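PDB 3BCI: disulfide bond protein A from Staphylococcus aureus, which probably works as a DsbA-type thiol-disulfide oxidoreductase, using a thioredoxin-like redox-active cysteine pair in the oxidative folding of proteins. Local coordinates for residues A[85-88]-A[89-92]; A[21-24]-A[25-28]; A[112-115]-A[116-119]. All coordinates share one frame; numbering follows the deposited sequence. Where two conformers were deposited one is given.

Interaction 1: residues A[85-88]-A[89-92]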
loop_
_atom_site.group_PDB
_atom_site.type_symbol
_atom_site.label_atom_id
_atom_site.label_comp_id
_atom_site.label_asym_id
_atom_site.label_seq_id
_atom_site.Cartn_x
_atom_site.Cartn_y
_atom_site.Cartn_z
ATOM N N GLN A 85 0.153 -9.649 -2.606
ATOM C CA GLN A 85 -0.292 -10.304 -3.827
ATOM C C GLN A 85 -0.305 -9.374 -5.035
ATOM O O GLN A 85 -0.055 -9.812 -6.159
ATOM C CB GLN A 85 -1.680 -10.922 -3.615
ATOM C CG GLN A 85 -1.661 -12.170 -2.730
ATOM C CD GLN A 85 -3.055 -12.679 -2.384
ATOM O OE1 GLN A 85 -3.933 -12.760 -3.245
ATOM N NE2 GLN A 85 -3.257 -13.039 -1.118
ATOM N N LEU A 86 -0.588 -8.093 -4.816
ATOM C CA LEU A 86 -0.610 -7.152 -5.931
ATOM C C LEU A 86 0.817 -6.857 -6.410
ATOM O O LEU A 86 1.082 -6.850 -7.611
ATOM C CB LEU A 86 -1.325 -5.853 -5.537
ATOM C CG LEU A 86 -1.561 -4.847 -6.677
ATOM C CD1 LEU A 86 -2.286 -5.530 -7.830
ATOM C CD2 LEU A 86 -2.391 -3.673 -6.168
ATOM N N PHE A 87 1.735 -6.615 -5.479
ATOM C CA PHE A 87 3.121 -6.359 -5.857
ATOM C C PHE A 87 3.678 -7.566 -6.614
ATOM O O PHE A 87 4.451 -7.412 -7.562
ATOM C CB PHE A 87 3.987 -6.091 -4.620
ATOM C CG PHE A 87 4.059 -4.647 -4.227
ATOM C CD1 PHE A 87 3.642 -4.237 -2.967
ATOM C CD2 PHE A 87 4.564 -3.696 -5.107
ATOM C CE1 PHE A 87 3.726 -2.900 -2.587
ATOM C CE2 PHE A 87 4.653 -2.353 -4.737
ATOM C CZ PHE A 87 4.234 -1.954 -3.473
ATOM N N ALA A 88 3.271 -8.763 -6.201
ATOM C CA ALA A 88 3.734 -10.001 -6.834
ATOM C C ALA A 88 3.318 -10.129 -8.300
ATOM O O ALA A 88 3.953 -10.847 -9.069
ATOM C CB ALA A 88 3.228 -11.211 -6.046
ATOM N N ALA A 89 2.257 -9.432 -8.690
ATOM C CA ALA A 89 1.775 -9.495 -10.068
ATOM C C ALA A 89 2.313 -8.360 -10.929
ATOM O O ALA A 89 1.940 -8.224 -12.091
ATOM C CB ALA A 89 0.250 -9.471 -10.080
ATOM N N GLN A 90 3.192 -7.547 -10.358
ATOM C CA GLN A 90 3.765 -6.406 -11.065
ATOM C C GLN A 90 4.325 -6.733 -12.451
ATOM O O GLN A 90 5.058 -7.704 -12.624
ATOM C CB GLN A 90 4.870 -5.774 -10.215
ATOM C CG GLN A 90 5.366 -4.439 -10.736
ATOM C CD GLN A 90 6.419 -3.822 -9.837
ATOM O OE1 GLN A 90 7.617 -4.027 -10.029
ATOM N NE2 GLN A 90 5.972 -3.072 -8.832
ATOM N N GLN A 91 3.974 -5.910 -13.435
ATOM C CA GLN A 91 4.455 -6.085 -14.803
ATOM C C GLN A 91 5.365 -4.907 -15.130
ATOM O O GLN A 91 5.743 -4.142 -14.241
ATOM C CB GLN A 91 3.284 -6.102 -15.793
ATOM C CG GLN A 91 2.381 -7.321 -15.715
ATOM C CD GLN A 91 3.065 -8.583 -16.199
ATOM O OE1 GLN A 91 3.795 -8.563 -17.192
ATOM N NE2 GLN A 91 2.821 -9.692 -15.511
ATOM N N ASP A 92 5.712 -4.762 -16.405
ATOM C CA ASP A 92 6.562 -3.660 -16.835
ATOM C C ASP A 92 5.834 -2.385 -16.447
ATOM O O ASP A 92 4.629 -2.270 -16.659
ATOM C CB ASP A 92 6.757 -3.688 -18.349
ATOM C CG ASP A 92 7.805 -2.699 -18.814
ATOM O OD1 ASP A 92 9.004 -2.964 -18.590
ATOM O OD2 ASP A 92 7.434 -1.654 -19.389
HETATM O O HOH W 1 5.520 -9.742 -11.234
#

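Interaction 2: residues A[21-24]-A[25-28]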
loop_
_atom_site.group_PDB
_atom_site.type_symbol
_atom_site.label_atom_id
_atom_site.label_comp_id
_atom_site.label_asym_id
_atom_site.label_seq_id
_atom_site.Cartn_x
_atom_site.Cartn_y
_atom_site.Cartn_z
ATOM N N TYR A 21 2.450 0.805 -6.588
ATOM C CA TYR A 21 2.379 -0.614 -6.912
ATOM C C TYR A 21 3.107 -0.962 -8.209
ATOM O O TYR A 21 3.451 -2.118 -8.436
ATOM C CB TYR A 21 0.915 -1.069 -7.005
ATOM C CG TYR A 21 0.238 -1.214 -5.665
ATOM C CD1 TYR A 21 0.674 -2.167 -4.749
ATOM C CD2 TYR A 21 -0.825 -0.385 -5.302
ATOM C CE1 TYR A 21 0.078 -2.292 -3.503
ATOM C CE2 TYR A 21 -1.431 -0.505 -4.050
ATOM C CZ TYR A 21 -0.970 -1.460 -3.159
ATOM O OH TYR A 21 -1.548 -1.586 -1.918
ATOM N N LYS A 22 3.349 0.037 -9.052
ATOM C CA LYS A 22 4.033 -0.185 -10.327
ATOM C C LYS A 22 5.539 0.009 -10.216
ATOM O O LYS A 22 6.273 -0.212 -11.181
ATOM C CB LYS A 22 3.499 0.787 -11.381
ATOM C CG LYS A 22 2.023 0.615 -11.697
ATOM C CD LYS A 22 1.590 1.450 -12.899
ATOM C CE LYS A 22 2.144 0.892 -14.205
ATOM N NZ LYS A 22 1.789 1.771 -15.360
ATOM N N CYS A 23 5.982 0.407 -9.034
ATOM C CA CYS A 23 7.398 0.628 -8.803
ATOM C C CYS A 23 8.162 -0.641 -8.447
ATOM O O CYS A 23 7.868 -1.315 -7.456
ATOM C CB CYS A 23 7.581 1.680 -7.716
ATOM S SG CYS A 23 9.270 1.952 -7.230
ATOM N N PRO A 24 9.169 -0.975 -9.264
ATOM C CA PRO A 24 9.996 -2.169 -9.061
ATOM C C PRO A 24 10.685 -2.255 -7.715
ATOM O O PRO A 24 10.694 -3.315 -7.092
ATOM C CB PRO A 24 10.994 -2.107 -10.221
ATOM C CG PRO A 24 10.231 -1.370 -11.288
ATOM C CD PRO A 24 9.573 -0.272 -10.496
ATOM N N TYR A 25 11.265 -1.146 -7.268
ATOM C CA TYR A 25 11.959 -1.137 -5.987
ATOM C C TYR A 25 10.994 -1.250 -4.819
ATOM O O TYR A 25 11.335 -1.783 -3.770
ATOM C CB TYR A 25 12.815 0.129 -5.846
ATOM C CG TYR A 25 14.079 0.109 -6.686
ATOM C CD1 TYR A 25 14.379 -0.982 -7.505
ATOM C CD2 TYR A 25 14.971 1.181 -6.667
ATOM C CE1 TYR A 25 15.534 -1.006 -8.284
ATOM C CE2 TYR A 25 16.129 1.168 -7.442
ATOM C CZ TYR A 25 16.404 0.072 -8.246
ATOM O OH TYR A 25 17.551 0.055 -9.007
ATOM N N CYS A 26 9.775 -0.740 -5.008
ATOM C CA CYS A 26 8.746 -0.816 -3.972
ATOM C C CYS A 26 8.345 -2.285 -3.797
ATOM O O CYS A 26 8.015 -2.735 -2.699
ATOM C CB CYS A 26 7.526 0.022 -4.366
ATOM S SG CYS A 26 7.823 1.791 -4.368
ATOM N N LYS A 27 8.391 -3.031 -4.893
ATOM C CA LYS A 27 8.049 -4.454 -4.871
ATOM C C LYS A 27 9.121 -5.166 -4.039
ATOM O O LYS A 27 8.825 -6.078 -3.265
ATOM C CB LYS A 27 8.037 -4.993 -6.309
ATOM C CG LYS A 27 7.891 -6.500 -6.458
ATOM C CD LYS A 27 7.819 -6.871 -7.944
ATOM C CE LYS A 27 7.685 -8.365 -8.162
ATOM N NZ LYS A 27 8.926 -9.105 -7.798
ATOM N N GLU A 28 10.367 -4.729 -4.200
ATOM C CA GLU A 28 11.490 -5.296 -3.461
ATOM C C GLU A 28 11.345 -5.048 -1.974
ATOM O O GLU A 28 11.610 -5.934 -1.164
ATOM C CB GLU A 28 12.799 -4.676 -3.932
ATOM C CG GLU A 28 13.534 -5.489 -4.957
ATOM C CD GLU A 28 14.757 -4.767 -5.485
ATOM O OE1 GLU A 28 15.522 -4.207 -4.683
ATOM O OE2 GLU A 28 14.965 -4.760 -6.709
#

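Interaction 3: residues A[112-115]-A[116-119]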
loop_
_atom_site.group_PDB
_atom_site.type_symbol
_atom_site.label_atom_id
_atom_site.label_comp_id
_atom_site.label_asym_id
_atom_site.label_seq_id
_atom_site.Cartn_x
_atom_site.Cartn_y
_atom_site.Cartn_z
ATOM N N LEU A 112 -13.307 -12.897 0.496
ATOM C CA LEU A 112 -14.086 -12.256 1.545
ATOM C C LEU A 112 -15.514 -12.711 1.285
ATOM O O LEU A 112 -15.775 -13.398 0.294
ATOM C CB LEU A 112 -14.012 -10.737 1.397
ATOM C CG LEU A 112 -12.621 -10.113 1.266
ATOM C CD1 LEU A 112 -12.765 -8.647 0.878
ATOM C CD2 LEU A 112 -11.856 -10.254 2.572
ATOM N N ASP A 113 -16.444 -12.349 2.161
ATOM C CA ASP A 113 -17.820 -12.737 1.912
ATOM C C ASP A 113 -18.254 -11.950 0.677
ATOM O O ASP A 113 -17.741 -10.859 0.413
ATOM C CB ASP A 113 -18.727 -12.408 3.099
ATOM C CG ASP A 113 -18.957 -10.923 3.267
ATOM O OD1 ASP A 113 -18.124 -10.266 3.922
ATOM O OD2 ASP A 113 -19.970 -10.411 2.739
ATOM N N LYS A 114 -19.191 -12.513 -0.075
ATOM C CA LYS A 114 -19.689 -11.911 -1.305
ATOM C C LYS A 114 -20.020 -10.421 -1.252
ATOM O O LYS A 114 -19.531 -9.649 -2.079
ATOM C CB LYS A 114 -20.921 -12.679 -1.791
ATOM C CG LYS A 114 -21.407 -12.270 -3.171
ATOM C CD LYS A 114 -20.421 -12.677 -4.255
ATOM C CE LYS A 114 -21.042 -12.530 -5.635
ATOM N NZ LYS A 114 -20.164 -13.073 -6.707
ATOM N N GLU A 115 -20.847 -10.017 -0.293
ATOM C CA GLU A 115 -21.242 -8.615 -0.193
ATOM C C GLU A 115 -20.088 -7.657 0.111
ATOM O O GLU A 115 -20.085 -6.528 -0.363
ATOM C CB GLU A 115 -22.358 -8.443 0.847
ATOM C CG GLU A 115 -23.700 -9.086 0.457
ATOM C CD GLU A 115 -24.220 -8.635 -0.913
ATOM O OE1 GLU A 115 -23.936 -7.487 -1.322
ATOM O OE2 GLU A 115 -24.932 -9.425 -1.576
ATOM N N THR A 116 -19.112 -8.096 0.896
ATOM C CA THR A 116 -17.973 -7.234 1.211
ATOM C C THR A 116 -17.176 -7.041 -0.076
ATOM O O THR A 116 -16.736 -5.944 -0.401
ATOM C CB THR A 116 -17.081 -7.869 2.293
ATOM O OG1 THR A 116 -17.826 -7.970 3.514
ATOM C CG2 THR A 116 -15.837 -7.021 2.535
ATOM N N GLU A 117 -17.014 -8.135 -0.806
ATOM C CA GLU A 117 -16.311 -8.142 -2.077
ATOM C C GLU A 117 -16.965 -7.157 -3.046
ATOM O O GLU A 117 -16.283 -6.328 -3.643
ATOM C CB GLU A 117 -16.352 -9.556 -2.650
ATOM C CG GLU A 117 -15.759 -9.724 -4.034
ATOM C CD GLU A 117 -15.832 -11.165 -4.492
ATOM O OE1 GLU A 117 -15.149 -12.015 -3.889
ATOM O OE2 GLU A 117 -16.582 -11.455 -5.441
ATOM N N ASN A 118 -18.286 -7.244 -3.185
ATOM C CA ASN A 118 -19.024 -6.357 -4.085
ATOM C C ASN A 118 -18.898 -4.904 -3.657
ATOM O O ASN A 118 -18.786 -4.009 -4.495
ATOM C CB ASN A 118 -20.515 -6.729 -4.134
ATOM C CG ASN A 118 -20.759 -8.076 -4.777
ATOM O OD1 ASN A 118 -19.946 -8.547 -5.568
ATOM N ND2 ASN A 118 -21.888 -8.696 -4.456
ATOM N N LYS A 119 -18.926 -4.677 -2.349
ATOM C CA LYS A 119 -18.825 -3.329 -1.790
ATOM C C LYS A 119 -17.490 -2.662 -2.135
ATOM O O LYS A 119 -17.442 -1.481 -2.478
ATOM C CB LYS A 119 -19.006 -3.399 -0.271
ATOM C CG LYS A 119 -18.903 -2.071 0.455
ATOM C CD LYS A 119 -19.246 -2.243 1.931
ATOM C CE LYS A 119 -18.345 -3.277 2.601
ATOM N NZ LYS A 119 -18.737 -3.520 4.018
HETATM O O HOH W 2 -13.205 -11.343 -1.986
HETATM O O HOH W 3 -18.354 -10.170 -6.473
#

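Interaction 1: residues A[85-88]-A[89-92]
Gln-90 brings its amide up to the rim of the Phe-87 ring: NE2 stands 4.0 Å from CD2, at the ring edge and near its plane, with the ring and amide planes 72° apart. The two side chains run side by side and point the same way. Gln-90 gets there as a straight rod, its CG opposite the backbone N (chi1 -170°) and CD extended beyond, while CB passes 3.1 Å from Phe-87 O. Phe-87 O also accepts from Gln-90 N at 3.1 Å. One residue earlier, Ala-89 N donates to Leu-86 O at 3.0 Å and only weakly to Gln-85 O. Bonds three residues back replace the four-residue spacing towards the end of helix 79-88, ahead of the loop leading to helix 100-108, in the helical part that the DsbA subfamily adds to its thioredoxin fold. A water donates to both Ala-88 O and Gln-90 O, spanning the outgoing chain. Further out, Gln-90 NE2 hydrogen-bonds to Tyr-21 O and Cys-23 O, which fixes the amide beside the active-site turn. Phe-87 packs on Cys-26 and Lys-27 of helix 24-42 and meets the ring of Tyr-21.

Interaction 2: residues A[21-24]-A[25-28]
The redox-active CxxC motif of the thioredoxin fold sits here, at the start of helix 24-42, where the chain leaves strand 14-19 through a short loop. Cys-23 takes the N-cap position and Cys-26 lies in the first turn. In the conformer given, Cys-23 SG and Cys-26 SG are 3.2 Å apart, clearly longer than a covalent disulfide. Both cysteines were deposited in two conformers, so this one alone does not settle the redox state; the Cys-23 to Cys-26 disulfide has been seen in a structure of this protein. With SG swung opposite its own backbone N (chi1 175°), Cys-23 places its sulfur over the first turn, where Cys-26 N gives Cys-23 SG a weak hydrogen bond of 3.5 Å. Cys-26 SG comes back across the turn to lie 3.4 Å from Cys-23 CB.

The first helical bonds follow: Lys-27 N donates to Cys-23 O at 3.1 Å and Glu-28 N to Pro-24 O at 3.2 Å, while Cys-26 N reaches Cys-23 O only weakly. Pro-24, which has no N-H to give, fits naturally into the first turn. Lys-27 CB lies 3.2 Å from Pro-24 O, but the rest of that chain leads off to a salt bridge between NZ and Glu-31. The Tyr-25 ring meets Pro-24 obliquely, CD1 lying 3.9 Å from Pro-24 C, and its side chain also touches Pro-151 and Tyr-164.

The two sulfurs are close enough that modest torsional changes could probably join them into the small CxxC ring. In this conformer the helix end offers Cys-23 SG a single weak N-H, and the disulfide of this protein is not a destabilising one.

Interaction 3: residues A[112-115]-A[116-119]
The Asp-113 carboxylate is met from above its plane by Thr-116 N, which donates to OD2 at 3.1 Å and comes in 51° out of that plane. Thr-116 OG1 donates to Asp-113 OD1, the modelled 2.4 Å being so short that its exact value is doubtful. This is an N-cap: Asp-113 stands just before helix 114-125, and a chi1 of 71° folds its CG back toward the first turn. Asp-113 O accepts from Glu-117 N at 3.1 Å, nearly straight on. Two other flat groups, the Glu-115 carboxylate and the Asn-118 amide, are turned 77° apart, with OE1 3.9 Å from ND2. Beside the cap, Leu-112 CD1 rests 3.9 Å from Thr-116 CG2, and the same leucine touches Ala-75 and Ser-78. A water links Leu-112 N to Glu-117 OE1, 2.8 Å from the latter. Another donates to Glu-117 OE2 and Asn-118 OD1 and accepts weakly from Lys-114 NZ. A carboxylate held against the amino end of a helix should be favoured electrostatically, and Lys-114, its NZ 4.1 Å from Glu-117 OE2, would probably add attraction without forming a salt bridge.

In the fold
From the N terminus, strand 14-19 of the central sheet leads into interaction 2, a tight turn that starts helix 24-42. The chain then makes strand 48-53 and helix 61-74 before helix 79-88 ends in interaction 1. The third contact, 112-115 with 116-119, opens the next helix but one, after helix 100-108. All three are local and follow in series; none nests or crosses. Interactions 1 and 2 nevertheless touch, their centres about 8 Å apart, and so join the helical part to the active-site end of the thioredoxin core. Interaction 3 stands alone at the surface, its centre about 28 Å from that of interaction 2 and on the opposite side of the chain's centre.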